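Local coordinates for protein carboxyvinyl-carboxyphosphonate phosphorylmutase (Bacillus anthracis, PDB 4IQD) that is a two-subunit TIM-barrel protein of the phosphoenolpyruvate phosphomutase family and binds pyruvic acid at several sites, at residues R20-V25 and G188-F193; N28-I33 and E231-G236; Y60-G65 and T245-A250; I123-L128 and N182-A187; I192-L197 and R204-K209. All blocks are in the same frame, centred on the assembly; numbering follows the deposited sequence.

The five contacts sample one TIM barrel. Contacts 1, 2 and 3 pair early with late segments and cross along the chain, while contact 4 closes before contact 5 opens. Contacts 1 and 5 share strand 191-194, with I192 and F193 in common. Contact 4 lies about 14 Å from contact 5, centre to centre, on helix 174-187 just before that strand. Contact 2, about 13 Å from contacts 1 and 5, packs helix 229-234 near strand 31-34. Contact 3 stands apart, its centre 25 to 28 Å from the others, where helix 245-264 packs against the second subunit. Contacts 1 to 3 thus tie early to late parts, while 4 and 5 fasten helices to strands 120-124 and 191-194.

Contact 1: residues R20-V25 and G188-F193; sequences RFRALV and GADAIF
R22 reaches from helix 14-26 to D190, the residue just before strand 191-194, in a surface salt bridge at the N-terminal end of the TIM barrel's strands. The pair R22 NH2 and D190 OD1 stands 3.5 Å apart, a loose ion pair with no direct hydrogen bond. The arginine suits its place because its length spans a gap that leaves the two CA atoms 8.8 Å apart: CG is anti to the backbone N (chi1 173°), the chain runs on extended and then bends at chi3, so that the guanidinium arrives edge-first. D190 OD1 lies in the plane of that group, at its edge, while the carboxylate itself is turned 84° from it. D190 points CB toward the helix, and its other oxygen, OD2, accepts a hydrogen bond from I162 N, which anchors the carboxylate to strand 161-166. Aspartate fits because its two oxygens can serve R22 and I162 N at once. Y161 touches both charged side chains and takes the ring of F21 edge-to-face. A water adds an indirect link: it accepts from R22 NH1 at 3.0 Å and donates weakly to D190 OD1 at 3.4 Å.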
# COMPACT_ATOMS: atom_id res chain seq x y z
N ARG A 20 10.04 -21.89 11.50
CA ARG A 20 9.74 -20.97 12.59
C ARG A 20 8.24 -20.84 12.71
O ARG A 20 7.69 -20.85 13.80
CB ARG A 20 10.36 -19.60 12.33
CG ARG A 20 10.19 -18.62 13.48
CD ARG A 20 10.44 -17.17 13.07
NE ARG A 20 11.82 -16.91 12.68
CZ ARG A 20 12.27 -15.72 12.28
NH1 ARG A 20 11.45 -14.68 12.21
NH2 ARG A 20 13.55 -15.57 11.95
N PHE A 21 7.58 -20.72 11.56
CA PHE A 21 6.13 -20.65 11.49
C PHE A 21 5.49 -21.89 12.10
O PHE A 21 4.57 -21.79 12.91
CB PHE A 21 5.68 -20.50 10.03
CG PHE A 21 4.20 -20.30 9.87
CD1 PHE A 21 3.65 -19.04 9.95
CD2 PHE A 21 3.37 -21.38 9.62
CE1 PHE A 21 2.29 -18.85 9.80
CE2 PHE A 21 2.01 -21.20 9.47
CZ PHE A 21 1.47 -19.93 9.56
N ARG A 22 5.98 -23.05 11.69
CA ARG A 22 5.50 -24.32 12.22
C ARG A 22 5.63 -24.35 13.74
O ARG A 22 4.70 -24.72 14.44
CB ARG A 22 6.26 -25.49 11.62
CG ARG A 22 5.90 -26.83 12.25
CD ARG A 22 6.71 -27.97 11.67
NE ARG A 22 6.51 -28.11 10.23
CZ ARG A 22 5.48 -28.73 9.67
NH1 ARG A 22 4.53 -29.26 10.43
NH2 ARG A 22 5.39 -28.82 8.35
N ALA A 23 6.80 -23.95 14.22
CA ALA A 23 7.05 -23.84 15.65
C ALA A 23 5.96 -23.01 16.30
O ALA A 23 5.34 -23.45 17.27
CB ALA A 23 8.41 -23.22 15.91
N LEU A 24 5.73 -21.83 15.75
CA LEU A 24 4.71 -20.91 16.25
C LEU A 24 3.36 -21.59 16.37
O LEU A 24 2.61 -21.34 17.31
CB LEU A 24 4.59 -19.69 15.32
CG LEU A 24 5.80 -18.77 15.17
CD1 LEU A 24 5.49 -17.68 14.16
CD2 LEU A 24 6.17 -18.16 16.50
N VAL A 25 3.05 -22.44 15.40
CA VAL A 25 1.80 -23.17 15.39
C VAL A 25 1.76 -24.22 16.50
O VAL A 25 0.83 -24.25 17.30
CB VAL A 25 1.57 -23.86 14.04
CG1 VAL A 25 0.47 -24.89 14.14
CG2 VAL A 25 1.25 -22.82 12.98
N GLY A 188 -1.27 -33.72 2.38
CA GLY A 188 -0.06 -33.00 2.72
C GLY A 188 -0.26 -31.71 3.48
O GLY A 188 0.70 -31.10 3.93
N ALA A 189 -1.51 -31.28 3.62
CA ALA A 189 -1.80 -30.05 4.34
C ALA A 189 -1.38 -30.18 5.80
O ALA A 189 -1.56 -31.24 6.41
CB ALA A 189 -3.27 -29.68 4.22
N ASP A 190 -0.82 -29.12 6.36
CA ASP A 190 -0.30 -29.14 7.72
C ASP A 190 -1.29 -28.53 8.71
O ASP A 190 -1.13 -28.68 9.93
CB ASP A 190 1.03 -28.39 7.79
CG ASP A 190 1.98 -28.80 6.68
OD1 ASP A 190 2.47 -29.95 6.71
OD2 ASP A 190 2.25 -27.97 5.79
N ALA A 191 -2.30 -27.86 8.19
CA ALA A 191 -3.27 -27.15 9.02
C ALA A 191 -4.57 -26.92 8.26
O ALA A 191 -4.58 -26.90 7.03
CB ALA A 191 -2.69 -25.82 9.48
N ILE A 192 -5.67 -26.75 8.99
CA ILE A 192 -6.97 -26.53 8.36
C ILE A 192 -7.65 -25.21 8.77
O ILE A 192 -7.66 -24.83 9.93
CB ILE A 192 -7.94 -27.71 8.63
CG1 ILE A 192 -7.36 -29.01 8.08
CG2 ILE A 192 -9.29 -27.46 8.00
CD1 ILE A 192 -7.21 -29.02 6.57
N PHE A 193 -8.19 -24.53 7.76
CA PHE A 193 -8.99 -23.32 7.93
C PHE A 193 -10.43 -23.72 7.59
O PHE A 193 -10.80 -23.77 6.42
CB PHE A 193 -8.45 -22.26 6.96
CG PHE A 193 -9.23 -20.96 6.92
CD1 PHE A 193 -10.41 -20.76 7.62
CD2 PHE A 193 -8.76 -19.91 6.13
CE1 PHE A 193 -11.10 -19.57 7.53
CE2 PHE A 193 -9.44 -18.72 6.05
CZ PHE A 193 -10.61 -18.55 6.75
O HOH W 1 2.55 -31.35 9.78

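Contact 2: residues N28-I33 and E231-G236; sequences NEILQI and EFANMG
I30 lays its side chain on F232 and A233, joining the lead-in to barrel strand 31-34 with helix 229-234, which precedes the neighbouring parallel strand 239-242 of the TIM barrel. E231 begins the walk along this helix; its CB points away from the strand, its OE2 accepts from S228 N, and it belongs to one of the pyruvic acid pockets. F232 comes next and touches with its CB, 4.0 Å from I30 CD1. Its CG is anti to the carbonyl carbon (chi1 -73°), which carries the ring off past I30 to M218, a turn that fits a large aromatic into the buried side of the helix. A233 follows with the closer touch, its CB 3.8 Å from I30 CB. A small methyl suits this spot because the backbones come near, with 5.7 Å between the CA atoms of I30 and A233. I30 CD1 lies against the helix backbone, 3.9 Å from A233 N, and the beta-branched isoleucine also packs on V240 and A229. N234 touches R204 of helix 200-209, and the long, flexible selenomethionine M235 touches E200 and F203. G236, the first residue to leave helical angles, closes a Schellman motif, with phi at 113°, an angle glycine adopts readily; its N donates a weak bond to A233 O at 3.3 Å.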
# COMPACT_ATOMS: atom_id res chain seq x y z
N ASN A 28 2.30 -23.85 22.57
CA ASN A 28 1.22 -24.05 23.52
C ASN A 28 0.22 -22.90 23.47
O ASN A 28 -0.99 -23.11 23.60
CB ASN A 28 1.79 -24.20 24.93
CG ASN A 28 0.97 -25.13 25.79
OD1 ASN A 28 0.10 -25.85 25.30
ND2 ASN A 28 1.25 -25.13 27.09
N GLU A 29 0.73 -21.69 23.28
CA GLU A 29 -0.11 -20.49 23.25
C GLU A 29 -0.54 -20.14 21.82
O GLU A 29 0.23 -20.32 20.87
CB GLU A 29 0.60 -19.31 23.90
CG GLU A 29 -0.15 -18.71 25.09
CD GLU A 29 -1.28 -17.79 24.68
OE1 GLU A 29 -1.01 -16.60 24.38
OE2 GLU A 29 -2.45 -18.24 24.65
N ILE A 30 -1.76 -19.65 21.68
CA ILE A 30 -2.33 -19.39 20.37
C ILE A 30 -1.53 -18.33 19.61
O ILE A 30 -1.03 -17.37 20.19
CB ILE A 30 -3.82 -18.99 20.47
CG1 ILE A 30 -4.44 -18.84 19.08
CG2 ILE A 30 -3.99 -17.73 21.31
CD1 ILE A 30 -5.78 -19.53 18.92
N LEU A 31 -1.38 -18.54 18.30
CA LEU A 31 -0.63 -17.61 17.46
C LEU A 31 -1.56 -16.62 16.80
O LEU A 31 -2.46 -17.00 16.05
CB LEU A 31 0.15 -18.38 16.39
CG LEU A 31 0.89 -17.53 15.37
CD1 LEU A 31 2.02 -16.75 16.02
CD2 LEU A 31 1.40 -18.38 14.22
N GLN A 32 -1.36 -15.33 17.07
CA GLN A 32 -2.12 -14.30 16.39
C GLN A 32 -1.38 -13.87 15.13
O GLN A 32 -0.20 -13.53 15.17
CB GLN A 32 -2.35 -13.10 17.30
CG GLN A 32 -3.24 -13.38 18.50
CD GLN A 32 -3.54 -12.13 19.30
OE1 GLN A 32 -2.64 -11.54 19.90
NE2 GLN A 32 -4.80 -11.72 19.32
N ILE A 33 -2.08 -13.91 14.00
CA ILE A 33 -1.48 -13.59 12.71
C ILE A 33 -2.24 -12.46 12.03
O ILE A 33 -3.28 -12.67 11.42
CB ILE A 33 -1.49 -14.82 11.78
CG1 ILE A 33 -0.86 -16.02 12.47
CG2 ILE A 33 -0.75 -14.50 10.49
CD1 ILE A 33 -0.76 -17.23 11.58
N GLU A 231 -9.99 -17.17 23.90
CA GLU A 231 -11.22 -17.93 23.71
C GLU A 231 -11.04 -18.98 22.62
O GLU A 231 -11.26 -20.16 22.88
CB GLU A 231 -12.40 -16.99 23.42
CG GLU A 231 -13.02 -16.42 24.70
CD GLU A 231 -13.87 -15.20 24.46
OE1 GLU A 231 -14.75 -14.90 25.29
OE2 GLU A 231 -13.65 -14.51 23.44
N PHE A 232 -10.61 -18.58 21.43
CA PHE A 232 -10.33 -19.53 20.35
C PHE A 232 -9.40 -20.66 20.78
O PHE A 232 -9.55 -21.80 20.35
CB PHE A 232 -9.70 -18.82 19.16
CG PHE A 232 -10.65 -17.97 18.38
CD1 PHE A 232 -10.49 -16.60 18.35
CD2 PHE A 232 -11.70 -18.55 17.68
CE1 PHE A 232 -11.36 -15.82 17.65
CE2 PHE A 232 -12.57 -17.76 16.97
CZ PHE A 232 -12.41 -16.40 16.95
N ALA A 233 -8.43 -20.32 21.63
CA ALA A 233 -7.41 -21.28 22.04
C ALA A 233 -7.98 -22.46 22.81
O ALA A 233 -7.67 -23.61 22.49
CB ALA A 233 -6.33 -20.58 22.86
N ASN A 234 -8.81 -22.21 23.81
CA ASN A 234 -9.37 -23.31 24.58
C ASN A 234 -10.52 -23.98 23.85
O ASN A 234 -11.02 -25.02 24.26
CB ASN A 234 -9.78 -22.87 25.99
CG ASN A 234 -10.75 -21.70 25.98
OD1 ASN A 234 -11.77 -21.73 25.29
ND2 ASN A 234 -10.42 -20.67 26.74
N MSE A 235 -10.92 -23.37 22.74
CA MSE A 235 -12.01 -23.89 21.94
C MSE A 235 -11.49 -24.78 20.81
O MSE A 235 -12.27 -25.33 20.04
CB MSE A 235 -12.86 -22.75 21.40
CG MSE A 235 -13.56 -21.94 22.48
SE MSE A 235 -15.08 -21.05 21.67
CE MSE A 235 -15.53 -22.64 20.71
N GLY A 236 -10.17 -24.90 20.72
CA GLY A 236 -9.56 -25.86 19.82
C GLY A 236 -8.78 -25.28 18.65
O GLY A 236 -8.54 -25.97 17.66

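Contact 3: residues Y60-G65 and T245-A250; sequences YTASKG and TSLRVA
Two helices that each follow a strand of the TIM barrel, 57-63 and 245-264, meet here through a single leucine. L247 sends both of its methyls against the end of helix 57-63: CD1 lies 3.7 Å from A62 CB, and CD2 is 3.8 Å from that same A62 CB, so the leucine fork straddles the alanine methyl. CG stands anti to the backbone N (chi1 177°), which throws the branch outward across the gap. Alanine suits the receiving side, since its short side chain lets the leucine come down close to the helix, with L247 CD1 3.5 Å from S63 N. Beside it, S63 OG is 3.4 Å from L247 CD1, a van der Waals touch without a bond. The hydroxyl is buried but not left wanting, because it hydrogen-bonds A59 O one turn back in its own helix. H37 packs on both S63 and L247. M40 of the second subunit lies on A62, while V257 and Y254 of that subunit reach T245 and A250, so the contact is part of the subunit interface. Such mixing of intra- and intersubunit helix contacts is consistent with the helix-swapped barrels of the phosphoenolpyruvate phosphomutase and isocitrate lyase superfamily.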
# COMPACT_ATOMS: atom_id res chain seq x y z
N TYR A 60 -5.30 -7.21 -0.16
CA TYR A 60 -4.37 -6.91 -1.24
C TYR A 60 -5.08 -6.23 -2.38
O TYR A 60 -4.73 -5.12 -2.78
CB TYR A 60 -3.69 -8.17 -1.76
CG TYR A 60 -2.77 -7.89 -2.93
CD1 TYR A 60 -1.70 -7.02 -2.78
CD2 TYR A 60 -2.99 -8.46 -4.17
CE1 TYR A 60 -0.86 -6.74 -3.84
CE2 TYR A 60 -2.15 -8.19 -5.24
CZ TYR A 60 -1.08 -7.33 -5.06
OH TYR A 60 -0.24 -7.04 -6.12
N THR A 61 -6.10 -6.90 -2.91
CA THR A 61 -6.85 -6.38 -4.04
C THR A 61 -7.44 -5.02 -3.70
O THR A 61 -7.32 -4.08 -4.48
CB THR A 61 -7.96 -7.34 -4.45
OG1 THR A 61 -8.76 -7.67 -3.30
CG2 THR A 61 -7.37 -8.62 -5.02
N ALA A 62 -8.07 -4.93 -2.53
CA ALA A 62 -8.66 -3.67 -2.09
C ALA A 62 -7.64 -2.55 -2.07
O ALA A 62 -7.96 -1.42 -2.42
CB ALA A 62 -9.31 -3.84 -0.73
N SER A 63 -6.40 -2.87 -1.67
CA SER A 63 -5.31 -1.90 -1.71
C SER A 63 -5.10 -1.36 -3.12
O SER A 63 -4.97 -0.16 -3.32
CB SER A 63 -4.00 -2.52 -1.21
OG SER A 63 -4.13 -3.02 0.10
N LYS A 64 -5.08 -2.27 -4.08
CA LYS A 64 -4.91 -1.91 -5.48
C LYS A 64 -6.19 -1.32 -6.08
O LYS A 64 -6.21 -0.97 -7.26
CB LYS A 64 -4.48 -3.12 -6.29
CG LYS A 64 -3.19 -3.75 -5.82
CD LYS A 64 -2.69 -4.77 -6.82
CE LYS A 64 -2.15 -4.10 -8.08
NZ LYS A 64 -0.84 -3.45 -7.82
N GLY A 65 -7.23 -1.21 -5.27
CA GLY A 65 -8.50 -0.64 -5.72
C GLY A 65 -9.30 -1.62 -6.56
O GLY A 65 -10.02 -1.22 -7.47
N THR A 245 -8.19 -6.18 8.67
CA THR A 245 -8.26 -5.12 9.66
C THR A 245 -7.37 -3.93 9.31
O THR A 245 -7.79 -2.78 9.44
CB THR A 245 -7.85 -5.64 11.05
OG1 THR A 245 -8.43 -6.94 11.26
CG2 THR A 245 -8.32 -4.70 12.13
N SER A 246 -6.15 -4.20 8.86
CA SER A 246 -5.19 -3.15 8.54
C SER A 246 -5.73 -2.18 7.50
O SER A 246 -5.53 -0.97 7.60
CB SER A 246 -3.86 -3.75 8.07
OG SER A 246 -4.02 -4.40 6.82
N LEU A 247 -6.42 -2.70 6.49
CA LEU A 247 -6.95 -1.87 5.42
C LEU A 247 -8.25 -1.18 5.84
O LEU A 247 -8.53 -0.07 5.40
CB LEU A 247 -7.17 -2.70 4.15
CG LEU A 247 -7.80 -1.98 2.96
CD1 LEU A 247 -7.01 -2.24 1.69
CD2 LEU A 247 -9.25 -2.40 2.79
N ARG A 248 -9.03 -1.85 6.68
CA ARG A 248 -10.29 -1.29 7.15
C ARG A 248 -10.07 -0.01 7.94
O ARG A 248 -10.78 0.98 7.74
CB ARG A 248 -11.04 -2.29 8.03
CG ARG A 248 -11.49 -3.54 7.30
CD ARG A 248 -12.79 -4.03 7.90
NE ARG A 248 -13.02 -5.46 7.69
CZ ARG A 248 -13.61 -5.97 6.62
NH1 ARG A 248 -14.03 -5.17 5.65
NH2 ARG A 248 -13.78 -7.28 6.52
N VAL A 249 -9.09 -0.03 8.84
CA VAL A 249 -8.79 1.13 9.67
C VAL A 249 -8.09 2.23 8.88
O VAL A 249 -8.28 3.41 9.15
CB VAL A 249 -7.92 0.74 10.90
CG1 VAL A 249 -8.71 -0.14 11.85
CG2 VAL A 249 -6.65 0.04 10.46
N ALA A 250 -7.28 1.83 7.90
CA ALA A 250 -6.55 2.78 7.08
C ALA A 250 -7.51 3.55 6.18
O ALA A 250 -7.40 4.76 6.03
CB ALA A 250 -5.50 2.06 6.24

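Contact 4: residues I123-L128 and N182-A187; sequences IEDQQL and NAYVKA
The Y184 ring meets the D125 carboxylate edge-on: D125 OD2 lies in the ring plane, beyond the hydroxyl, and the carboxylate plane is turned 79° from the ring. This joins helix 174-187 of the TIM barrel to the end of strand 120-124. Y184 OH donates to D125 OD2 at 2.9 Å, and OD2 receives it with its anti lone pair, the one turned away from OD1. Tyrosine suits the position because its rigid ring passes apolar neighbours, L146, I150 and A164, and delivers one polar atom at the far end. With CG anti to the carbonyl carbon (chi1 -59°), the ring leaves the helix toward the strand. D125 takes the crowded position, CG between the backbone N and carbonyl carbon (chi1 57°); OD2 also bonds T166 OG1, and OD1 accepts from D167 N. Just past the strand end, aspartate's two oxygens thus gather three partners, which fixes the carboxylate's rotation. R180 NH1 donates to Y184 OH, so this hydroxyl both accepts and donates, and the positive charge of R180 may steady the buried carboxylate, to which it makes only a long, weak ion pair. The hydroxyl also comes close to the aspartate's methylene, with Y184 OH 3.2 Å from D125 CB.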
# COMPACT_ATOMS: atom_id res chain seq x y z
N ILE A 123 -4.55 -22.39 0.57
CA ILE A 123 -5.24 -22.75 -0.66
C ILE A 123 -6.63 -23.28 -0.31
O ILE A 123 -6.81 -23.91 0.72
CB ILE A 123 -4.42 -23.79 -1.46
CG1 ILE A 123 -5.03 -24.02 -2.84
CG2 ILE A 123 -4.31 -25.11 -0.70
CD1 ILE A 123 -4.29 -25.07 -3.64
N GLU A 124 -7.60 -23.00 -1.17
CA GLU A 124 -9.00 -23.30 -0.86
C GLU A 124 -9.67 -24.20 -1.89
O GLU A 124 -9.22 -24.30 -3.03
CB GLU A 124 -9.80 -22.01 -0.70
CG GLU A 124 -9.94 -21.19 -1.98
CD GLU A 124 -10.42 -19.78 -1.71
OE1 GLU A 124 -11.12 -19.21 -2.58
OE2 GLU A 124 -10.11 -19.23 -0.63
N ASP A 125 -10.76 -24.84 -1.48
CA ASP A 125 -11.51 -25.74 -2.36
C ASP A 125 -12.66 -25.05 -3.09
O ASP A 125 -13.48 -25.71 -3.72
CB ASP A 125 -12.02 -26.97 -1.60
CG ASP A 125 -12.89 -26.62 -0.40
OD1 ASP A 125 -13.17 -25.43 -0.17
OD2 ASP A 125 -13.29 -27.56 0.32
N GLN A 126 -12.72 -23.73 -2.99
CA GLN A 126 -13.69 -22.96 -3.76
C GLN A 126 -13.42 -23.18 -5.23
O GLN A 126 -12.29 -23.44 -5.63
CB GLN A 126 -13.60 -21.48 -3.43
CG GLN A 126 -14.46 -21.04 -2.25
CD GLN A 126 -15.81 -20.50 -2.69
OE1 GLN A 126 -16.05 -20.31 -3.88
NE2 GLN A 126 -16.69 -20.24 -1.73
N GLN A 127 -14.47 -23.11 -6.05
CA GLN A 127 -14.31 -23.32 -7.48
C GLN A 127 -14.25 -21.97 -8.18
O GLN A 127 -15.17 -21.17 -8.09
CB GLN A 127 -15.46 -24.17 -8.02
CG GLN A 127 -15.14 -24.89 -9.32
CD GLN A 127 -15.60 -24.11 -10.53
OE1 GLN A 127 -16.77 -24.16 -10.90
NE2 GLN A 127 -14.67 -23.40 -11.16
N LEU A 128 -13.13 -21.72 -8.86
CA LEU A 128 -12.88 -20.43 -9.48
C LEU A 128 -12.32 -20.58 -10.89
O LEU A 128 -11.59 -21.53 -11.17
CB LEU A 128 -11.93 -19.60 -8.62
CG LEU A 128 -12.61 -18.72 -7.57
CD1 LEU A 128 -11.76 -18.61 -6.32
CD2 LEU A 128 -12.90 -17.35 -8.15
N ASN A 182 -9.89 -33.97 6.45
CA ASN A 182 -8.98 -35.09 6.70
C ASN A 182 -8.31 -35.61 5.44
O ASN A 182 -7.23 -36.19 5.49
CB ASN A 182 -9.71 -36.23 7.42
CG ASN A 182 -9.98 -35.92 8.88
OD1 ASN A 182 -9.19 -35.26 9.55
ND2 ASN A 182 -11.12 -36.40 9.38
N ALA A 183 -8.97 -35.40 4.30
CA ALA A 183 -8.40 -35.80 3.02
C ALA A 183 -7.26 -34.86 2.65
O ALA A 183 -6.19 -35.30 2.23
CB ALA A 183 -9.46 -35.77 1.94
N TYR A 184 -7.50 -33.57 2.82
CA TYR A 184 -6.52 -32.55 2.50
C TYR A 184 -5.28 -32.73 3.39
O TYR A 184 -4.16 -32.49 2.95
CB TYR A 184 -7.10 -31.15 2.71
CG TYR A 184 -8.33 -30.84 1.88
CD1 TYR A 184 -8.61 -31.53 0.71
CD2 TYR A 184 -9.22 -29.85 2.28
CE1 TYR A 184 -9.74 -31.24 -0.05
CE2 TYR A 184 -10.34 -29.55 1.54
CZ TYR A 184 -10.60 -30.24 0.38
OH TYR A 184 -11.73 -29.93 -0.35
N VAL A 185 -5.51 -33.15 4.62
CA VAL A 185 -4.43 -33.38 5.58
C VAL A 185 -3.54 -34.53 5.14
O VAL A 185 -2.32 -34.40 5.11
CB VAL A 185 -4.97 -33.67 6.99
CG1 VAL A 185 -3.84 -34.11 7.91
CG2 VAL A 185 -5.67 -32.44 7.55
N LYS A 186 -4.14 -35.66 4.79
CA LYS A 186 -3.36 -36.81 4.36
C LYS A 186 -2.67 -36.52 3.03
O LYS A 186 -1.67 -37.14 2.69
CB LYS A 186 -4.24 -38.06 4.25
CG LYS A 186 -4.67 -38.43 2.85
CD LYS A 186 -5.13 -39.87 2.80
CE LYS A 186 -4.05 -40.79 3.36
NZ LYS A 186 -4.48 -42.22 3.38
N ALA A 187 -3.21 -35.55 2.29
CA ALA A 187 -2.65 -35.17 1.01
C ALA A 187 -1.39 -34.33 1.21
O ALA A 187 -0.54 -34.25 0.32
CB ALA A 187 -3.67 -34.40 0.18

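Contact 5: residues I192-L197 and R204-K209; sequences IFPEAL and RLFNSK
F206 is the hub of this contact, with I192, P194 and L197 gathered around its side chain. P194 takes one face of the ring: its CB sits 4.0 Å from the F206 ring centroid, 20° off the normal, a CH-pi contact. P194 CG follows along toward the rim, 3.8 Å from F206 CE2. At the edge, near the ring plane, I192 CG2 touches F206 CE2 at 3.9 Å; CG2 is anti to the backbone N while CG1 (chi1 -60°) lies beside it, which sends the CG2 methyl out toward the helix. L197 approaches the root of the ring, with CD1 3.7 Å from F206 CB. Each residue type fits: proline offers a compact, rigid ring of CH groups, isoleucine meets the edge and leucine packs at the CB and CG end. F206 itself holds CG anti to the backbone N (chi1 -167°), which directs the ring from the helix onto the strand. Further out, I178 and A181 of helix 174-187 and L214 also pack on F206, and L174 of that helix, a residue of a pyruvic acid pocket, touches L197. Backbone bonds from I192 to L215 and from F193 to A164 hold the strand between its neighbours. A helix packed back on the strand it follows, here through F206, is the beta-alpha arrangement of a TIM barrel.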
# COMPACT_ATOMS: atom_id res chain seq x y z
N ILE A 192 -5.67 -26.75 8.99
CA ILE A 192 -6.97 -26.53 8.36
C ILE A 192 -7.65 -25.21 8.77
O ILE A 192 -7.66 -24.83 9.93
CB ILE A 192 -7.94 -27.71 8.63
CG1 ILE A 192 -7.36 -29.01 8.08
CG2 ILE A 192 -9.29 -27.46 8.00
CD1 ILE A 192 -7.21 -29.02 6.57
N PHE A 193 -8.19 -24.53 7.76
CA PHE A 193 -8.99 -23.32 7.93
C PHE A 193 -10.43 -23.72 7.59
O PHE A 193 -10.80 -23.77 6.42
CB PHE A 193 -8.45 -22.26 6.96
CG PHE A 193 -9.23 -20.96 6.92
CD1 PHE A 193 -10.41 -20.76 7.62
CD2 PHE A 193 -8.76 -19.91 6.13
CE1 PHE A 193 -11.10 -19.57 7.53
CE2 PHE A 193 -9.44 -18.72 6.05
CZ PHE A 193 -10.61 -18.55 6.75
N PRO A 194 -11.25 -24.00 8.62
CA PRO A 194 -12.65 -24.37 8.43
C PRO A 194 -13.55 -23.15 8.43
O PRO A 194 -13.97 -22.69 9.50
CB PRO A 194 -12.95 -25.23 9.67
CG PRO A 194 -11.78 -25.04 10.62
CD PRO A 194 -10.89 -23.98 10.04
N GLU A 195 -13.85 -22.63 7.25
CA GLU A 195 -14.65 -21.41 7.14
C GLU A 195 -16.06 -21.56 7.70
O GLU A 195 -16.79 -22.50 7.35
CB GLU A 195 -14.70 -20.91 5.69
CG GLU A 195 -15.78 -19.86 5.43
CD GLU A 195 -15.46 -18.50 6.04
OE1 GLU A 195 -14.32 -18.30 6.52
OE2 GLU A 195 -16.35 -17.63 6.03
N ALA A 196 -16.42 -20.64 8.58
CA ALA A 196 -17.78 -20.52 9.09
C ALA A 196 -18.31 -21.80 9.72
O ALA A 196 -19.36 -22.30 9.31
CB ALA A 196 -18.72 -20.04 7.99
N LEU A 197 -17.60 -22.33 10.71
CA LEU A 197 -18.21 -23.30 11.60
C LEU A 197 -19.14 -22.48 12.49
O LEU A 197 -18.89 -21.30 12.71
CB LEU A 197 -17.17 -24.05 12.42
CG LEU A 197 -16.19 -24.95 11.67
CD1 LEU A 197 -15.22 -25.55 12.67
CD2 LEU A 197 -16.93 -26.03 10.91
N ARG A 204 -15.09 -27.35 18.70
CA ARG A 204 -14.52 -28.45 19.48
C ARG A 204 -14.67 -29.80 18.79
O ARG A 204 -13.76 -30.64 18.84
CB ARG A 204 -15.16 -28.49 20.87
CG ARG A 204 -15.06 -27.18 21.66
CD ARG A 204 -15.62 -27.36 23.07
NE ARG A 204 -15.44 -26.17 23.91
CZ ARG A 204 -14.36 -25.93 24.65
NH1 ARG A 204 -13.35 -26.78 24.66
NH2 ARG A 204 -14.29 -24.83 25.39
N LEU A 205 -15.82 -30.03 18.16
CA LEU A 205 -16.07 -31.28 17.46
C LEU A 205 -15.17 -31.43 16.24
O LEU A 205 -14.64 -32.51 15.98
CB LEU A 205 -17.52 -31.39 17.02
CG LEU A 205 -17.84 -32.62 16.16
CD1 LEU A 205 -17.55 -33.90 16.92
CD2 LEU A 205 -19.28 -32.59 15.69
N PHE A 206 -15.03 -30.35 15.48
CA PHE A 206 -14.21 -30.37 14.28
C PHE A 206 -12.77 -30.66 14.67
O PHE A 206 -12.11 -31.50 14.06
CB PHE A 206 -14.32 -29.04 13.54
CG PHE A 206 -13.76 -29.08 12.14
CD1 PHE A 206 -14.58 -29.37 11.06
CD2 PHE A 206 -12.43 -28.80 11.90
CE1 PHE A 206 -14.08 -29.40 9.77
CE2 PHE A 206 -11.92 -28.82 10.61
CZ PHE A 206 -12.75 -29.12 9.55
N ASN A 207 -12.30 -29.97 15.70
CA ASN A 207 -10.97 -30.19 16.25
C ASN A 207 -10.77 -31.64 16.68
O ASN A 207 -9.69 -32.20 16.52
CB ASN A 207 -10.75 -29.25 17.45
CG ASN A 207 -9.34 -29.34 18.02
OD1 ASN A 207 -8.39 -29.65 17.31
ND2 ASN A 207 -9.21 -29.07 19.31
N SER A 208 -11.83 -32.24 17.21
CA SER A 208 -11.77 -33.60 17.74
C SER A 208 -11.69 -34.64 16.63
O SER A 208 -11.13 -35.71 16.82
CB SER A 208 -12.99 -33.87 18.61
OG SER A 208 -12.84 -35.10 19.31
N LYS A 209 -12.27 -34.32 15.48
CA LYS A 209 -12.36 -35.28 14.40
C LYS A 209 -11.32 -35.06 13.31
O LYS A 209 -11.20 -35.87 12.39
CB LYS A 209 -13.76 -35.25 13.78
CG LYS A 209 -14.43 -36.61 13.65
CD LYS A 209 -15.15 -37.00 14.93
CE LYS A 209 -15.63 -38.44 14.88
NZ LYS A 209 -16.46 -38.72 13.68